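Local coordinates for protein proline dehydrogenase (Deinococcus radiodurans, PDB 4H6Q) that oxidises L-proline to delta-1-pyrroline-5-carboxylate with a bound FAD, passing the electrons to a quinone in the first step of proline breakdown to glutamate, at residues 70-82 / 115-127. Sequence-based numbering, arbitrary orientation. Where two conformers were deposited one is given.
Sequences SPAKCTEFADDVI and LGLTNARRIIAKA
Arg122 reaches across to helix 71-82 and lodges as a knob among Thr75, Ala78, Asp79 and Ile82. Its chain runs back toward Asn119 along its own helix, and the bend at chi3 (-58°) swings the guanidinium across toward Asp79. NH1 and NH2 close end-on upon Asp79 OD1, at 3.0 and 2.9 Å, with the carboxylate plane turned steeply from that of the guanidinium. On the adjoining edge NE and NH2 share Asn119 OD1, lying in the guanidinium plane; four bonds to two oxygens thus fix the group's rotation. Asn119 suits this place between the helices because its amide both accepts and donates: ND2 gives a hydrogen to Val104 O and makes a weak though nearly straight bond (3.4 Å, 173°) to Thr75 OG1. That hydroxyl in turn donates to Pro71 O. Ala78 is small enough to let its CB lie 3.5 Å from Arg122 NH2. With an alanine at Arg122, the Asp79 carboxylate would probably lose this counter-charge and Asn119 OD1 two donors. Apolar contacts flank this polar centre: Leu115 CD2 packs on Pro71 CB at 3.7 Å, and further along, Ile123 meets Ala78 through CD1 and Val81 through CG2, and also rests on Ile134 of strand 133-136. Ile82, branched and aliphatic, crosses Arg122 at about a right angle, CD1 against NH1 (3.4 Å), and with CG1 on Ile123 closes the apolar side of the arginine's hole. With axes 9.5 Å apart and only 8° from parallel, these are neighbouring outer helices of the beta8-alpha8 (TIM) barrel, packed side by side around its parallel strands.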
loop_
_atom_site.group_PDB
_atom_site.type_symbol
_atom_site.label_atom_id
_atom_site.label_comp_id
_atom_site.label_asym_id
_atom_site.label_seq_id
_atom_site.Cartn_x
_atom_site.Cartn_y
_atom_site.Cartn_z
ATOM N N SER A 70 -17.489 13.919 2.411
ATOM C CA SER A 70 -17.406 15.332 2.734
ATOM C C SER A 70 -16.007 15.914 2.461
ATOM O O SER A 70 -15.000 15.373 2.942
ATOM C CB SER A 70 -17.668 15.416 4.233
ATOM O OG SER A 70 -17.181 16.586 4.764
ATOM N N PRO A 71 -15.917 17.045 1.732
ATOM C CA PRO A 71 -14.592 17.682 1.558
ATOM C C PRO A 71 -13.925 18.094 2.871
ATOM O O PRO A 71 -12.690 17.998 3.016
ATOM C CB PRO A 71 -14.877 18.915 0.682
ATOM C CG PRO A 71 -16.244 18.798 0.182
ATOM C CD PRO A 71 -16.980 17.699 0.939
ATOM N N ALA A 72 -14.717 18.508 3.847
ATOM C CA ALA A 72 -14.158 18.814 5.152
ATOM C C ALA A 72 -13.509 17.562 5.779
ATOM O O ALA A 72 -12.372 17.629 6.281
ATOM C CB ALA A 72 -15.253 19.361 6.091
ATOM N N LYS A 73 -14.247 16.440 5.805
ATOM C CA LYS A 73 -13.732 15.187 6.370
ATOM C C LYS A 73 -12.533 14.634 5.608
ATOM O O LYS A 73 -11.638 14.023 6.199
ATOM C CB LYS A 73 -14.835 14.132 6.504
ATOM C CG LYS A 73 -15.906 14.561 7.550
ATOM C CD LYS A 73 -15.363 14.198 8.924
ATOM C CE LYS A 73 -16.132 14.747 10.106
ATOM N NZ LYS A 73 -15.334 14.348 11.326
ATOM N N CYS A 74 -12.498 14.853 4.295
ATOM C CA CYS A 74 -11.340 14.443 3.489
ATOM C C CYS A 74 -10.100 15.216 3.952
ATOM O O CYS A 74 -8.992 14.665 3.972
ATOM C CB CYS A 74 -11.569 14.763 1.996
ATOM S SG CYS A 74 -12.723 13.616 1.182
ATOM N N THR A 75 -10.263 16.503 4.241
ATOM C CA THR A 75 -9.127 17.333 4.631
ATOM C C THR A 75 -8.722 17.034 6.067
ATOM O O THR A 75 -7.515 16.978 6.382
ATOM C CB THR A 75 -9.439 18.832 4.355
ATOM O OG1 THR A 75 -9.825 18.937 2.964
ATOM C CG2 THR A 75 -8.231 19.732 4.610
ATOM N N GLU A 76 -9.694 16.822 6.939
ATOM C CA GLU A 76 -9.392 16.320 8.292
ATOM C C GLU A 76 -8.619 15.010 8.247
ATOM O O GLU A 76 -7.676 14.782 9.037
ATOM C CB GLU A 76 -10.702 16.153 9.098
ATOM C CG GLU A 76 -10.487 15.655 10.530
ATOM C CD GLU A 76 -11.789 15.425 11.263
ATOM O OE1 GLU A 76 -12.870 15.796 10.761
ATOM O OE2 GLU A 76 -11.760 14.853 12.372
ATOM N N PHE A 77 -8.996 14.115 7.336
ATOM C CA PHE A 77 -8.339 12.809 7.214
ATOM C C PHE A 77 -6.871 13.074 6.825
ATOM O O PHE A 77 -5.953 12.515 7.441
ATOM C CB PHE A 77 -9.032 11.939 6.155
ATOM C CG PHE A 77 -8.530 10.539 6.136
ATOM C CD1 PHE A 77 -9.263 9.506 6.725
ATOM C CD2 PHE A 77 -7.301 10.232 5.512
ATOM C CE1 PHE A 77 -8.792 8.178 6.712
ATOM C CE2 PHE A 77 -6.821 8.913 5.508
ATOM C CZ PHE A 77 -7.585 7.886 6.092
ATOM N N ALA A 78 -6.644 13.931 5.817
ATOM C CA ALA A 78 -5.261 14.289 5.454
ATOM C C ALA A 78 -4.471 14.873 6.637
ATOM O O ALA A 78 -3.270 14.550 6.828
ATOM C CB ALA A 78 -5.279 15.236 4.299
ATOM N N ASP A 79 -5.148 15.706 7.452
ATOM C CA ASP A 79 -4.480 16.262 8.618
ATOM C C ASP A 79 -4.097 15.167 9.619
ATOM O O ASP A 79 -3.022 15.236 10.245
ATOM C CB ASP A 79 -5.374 17.313 9.278
ATOM C CG ASP A 79 -5.556 18.559 8.435
ATOM O OD1 ASP A 79 -4.673 18.845 7.606
ATOM O OD2 ASP A 79 -6.541 19.277 8.692
ATOM N N ASP A 80 -4.935 14.148 9.769
ATOM C CA ASP A 80 -4.618 13.008 10.593
ATOM C C ASP A 80 -3.480 12.156 10.069
ATOM O O ASP A 80 -2.674 11.640 10.854
ATOM C CB ASP A 80 -5.870 12.176 10.824
ATOM C CG ASP A 80 -6.895 12.866 11.705
ATOM O OD1 ASP A 80 -6.530 13.779 12.463
ATOM O OD2 ASP A 80 -8.070 12.431 11.678
ATOM N N VAL A 81 -3.339 12.076 8.755
ATOM C CA VAL A 81 -2.157 11.422 8.162
ATOM C C VAL A 81 -0.883 12.231 8.451
ATOM O O VAL A 81 0.159 11.643 8.788
ATOM C CB VAL A 81 -2.333 11.196 6.642
ATOM C CG1 VAL A 81 -1.068 10.615 6.029
ATOM C CG2 VAL A 81 -3.539 10.267 6.363
ATOM N N ILE A 82 -0.981 13.568 8.385
ATOM C CA ILE A 82 0.160 14.406 8.771
ATOM C C ILE A 82 0.508 14.200 10.238
ATOM O O ILE A 82 1.703 14.130 10.585
ATOM C CB ILE A 82 -0.078 15.857 8.363
ATOM C CG1 ILE A 82 -0.006 15.927 6.835
ATOM C CG2 ILE A 82 0.935 16.829 9.001
ATOM C CD1 ILE A 82 -0.589 17.193 6.148
ATOM N N LEU A 115 -9.113 18.206 -4.872
ATOM C CA LEU A 115 -8.812 18.210 -3.428
ATOM C C LEU A 115 -7.902 17.060 -2.996
ATOM O O LEU A 115 -7.054 17.218 -2.101
ATOM C CB LEU A 115 -10.130 18.094 -2.650
ATOM C CG LEU A 115 -10.072 18.187 -1.113
ATOM C CD1 LEU A 115 -9.334 19.457 -0.648
ATOM C CD2 LEU A 115 -11.462 18.067 -0.483
ATOM N N GLY A 116 -8.032 15.889 -3.630
ATOM C CA GLY A 116 -7.097 14.797 -3.416
ATOM C C GLY A 116 -5.666 15.189 -3.756
ATOM O O GLY A 116 -4.729 14.869 -3.002
ATOM N N LEU A 117 -5.485 15.862 -4.888
ATOM C CA LEU A 117 -4.161 16.310 -5.282
ATOM C C LEU A 117 -3.615 17.352 -4.291
ATOM O O LEU A 117 -2.453 17.279 -3.870
ATOM C CB LEU A 117 -4.183 16.890 -6.690
ATOM C CG LEU A 117 -2.830 17.343 -7.280
ATOM C CD1 LEU A 117 -1.957 16.131 -7.489
ATOM C CD2 LEU A 117 -3.028 18.046 -8.617
ATOM N N THR A 118 -4.425 18.324 -3.890
ATOM C CA THR A 118 -3.837 19.285 -2.970
ATOM C C THR A 118 -3.574 18.683 -1.594
ATOM O O THR A 118 -2.526 19.015 -1.012
ATOM C CB THR A 118 -4.644 20.543 -2.797
ATOM O OG1 THR A 118 -5.883 20.186 -2.197
ATOM C CG2 THR A 118 -4.915 21.199 -4.135
ATOM N N ASN A 119 -4.390 17.752 -1.106
ATOM C CA ASN A 119 -4.059 17.116 0.170
ATOM C C ASN A 119 -2.867 16.196 0.020
ATOM O O ASN A 119 -2.031 16.124 0.944
ATOM C CB ASN A 119 -5.270 16.352 0.726
ATOM C CG ASN A 119 -6.258 17.301 1.417
ATOM O OD1 ASN A 119 -5.856 18.273 2.077
ATOM N ND2 ASN A 119 -7.574 17.037 1.263
ATOM N N ALA A 120 -2.765 15.468 -1.103
ATOM C CA ALA A 120 -1.593 14.595 -1.289
ATOM C C ALA A 120 -0.295 15.400 -1.322
ATOM O O ALA A 120 0.736 14.953 -0.785
ATOM C CB ALA A 120 -1.724 13.764 -2.564
ATOM N N ARG A 121 -0.318 16.584 -1.915
ATOM C CA ARG A 121 0.863 17.446 -1.893
ATOM C C ARG A 121 1.313 17.748 -0.471
ATOM O O ARG A 121 2.518 17.715 -0.160
ATOM C CB ARG A 121 0.581 18.764 -2.622
ATOM C CG ARG A 121 0.606 18.639 -4.136
ATOM C CD ARG A 121 0.129 19.931 -4.760
ATOM N NE ARG A 121 0.318 19.877 -6.202
ATOM C CZ ARG A 121 -0.477 20.459 -7.085
ATOM N NH1 ARG A 121 -1.542 21.115 -6.670
ATOM N NH2 ARG A 121 -0.224 20.347 -8.381
ATOM N N ARG A 122 0.379 18.053 0.426
ATOM C CA ARG A 122 0.719 18.386 1.818
ATOM C C ARG A 122 1.292 17.171 2.541
ATOM O O ARG A 122 2.267 17.290 3.315
ATOM C CB ARG A 122 -0.521 18.893 2.578
ATOM C CG ARG A 122 -1.177 20.098 1.939
ATOM C CD ARG A 122 -2.265 20.656 2.836
ATOM N NE ARG A 122 -3.343 19.748 3.213
ATOM C CZ ARG A 122 -3.583 19.349 4.475
ATOM N NH1 ARG A 122 -2.804 19.711 5.482
ATOM N NH2 ARG A 122 -4.617 18.621 4.734
ATOM N N ILE A 123 0.680 16.008 2.323
ATOM C CA ILE A 123 1.158 14.778 2.930
ATOM C C ILE A 123 2.577 14.425 2.442
ATOM O O ILE A 123 3.477 14.105 3.253
ATOM C CB ILE A 123 0.161 13.637 2.650
ATOM C CG1 ILE A 123 -1.181 13.917 3.391
ATOM C CG2 ILE A 123 0.747 12.251 2.980
ATOM C CD1 ILE A 123 -2.343 13.027 2.894
ATOM N N ILE A 124 2.783 14.468 1.125
ATOM C CA ILE A 124 4.077 14.071 0.582
ATOM C C ILE A 124 5.156 15.082 0.988
ATOM O O ILE A 124 6.286 14.687 1.318
ATOM C CB ILE A 124 4.025 13.917 -0.949
ATOM C CG1 ILE A 124 3.015 12.843 -1.352
ATOM C CG2 ILE A 124 5.457 13.608 -1.507
ATOM C CD1 ILE A 124 2.604 12.947 -2.818
ATOM N N ALA A 125 4.834 16.378 0.992
ATOM C CA ALA A 125 5.811 17.392 1.411
ATOM C C ALA A 125 6.282 17.105 2.840
ATOM O O ALA A 125 7.472 17.229 3.136
ATOM C CB ALA A 125 5.188 18.787 1.296
ATOM N N LYS A 126 5.366 16.748 3.740
ATOM C CA LYS A 126 5.711 16.483 5.133
ATOM C C LYS A 126 6.566 15.221 5.236
ATOM O O LYS A 126 7.622 15.216 5.929
ATOM C CB LYS A 126 4.455 16.419 6.027
ATOM C CG LYS A 126 4.730 16.255 7.498
ATOM C CD LYS A 126 5.639 17.304 8.098
ATOM C CE LYS A 126 4.963 18.646 8.148
ATOM N NZ LYS A 126 5.724 19.510 9.063
ATOM N N ALA A 127 6.164 14.138 4.572
ATOM C CA ALA A 127 6.958 12.908 4.611
ATOM C C ALA A 127 8.352 13.198 4.032
ATOM O O ALA A 127 9.358 12.778 4.627
ATOM C CB ALA A 127 6.282 11.775 3.844
#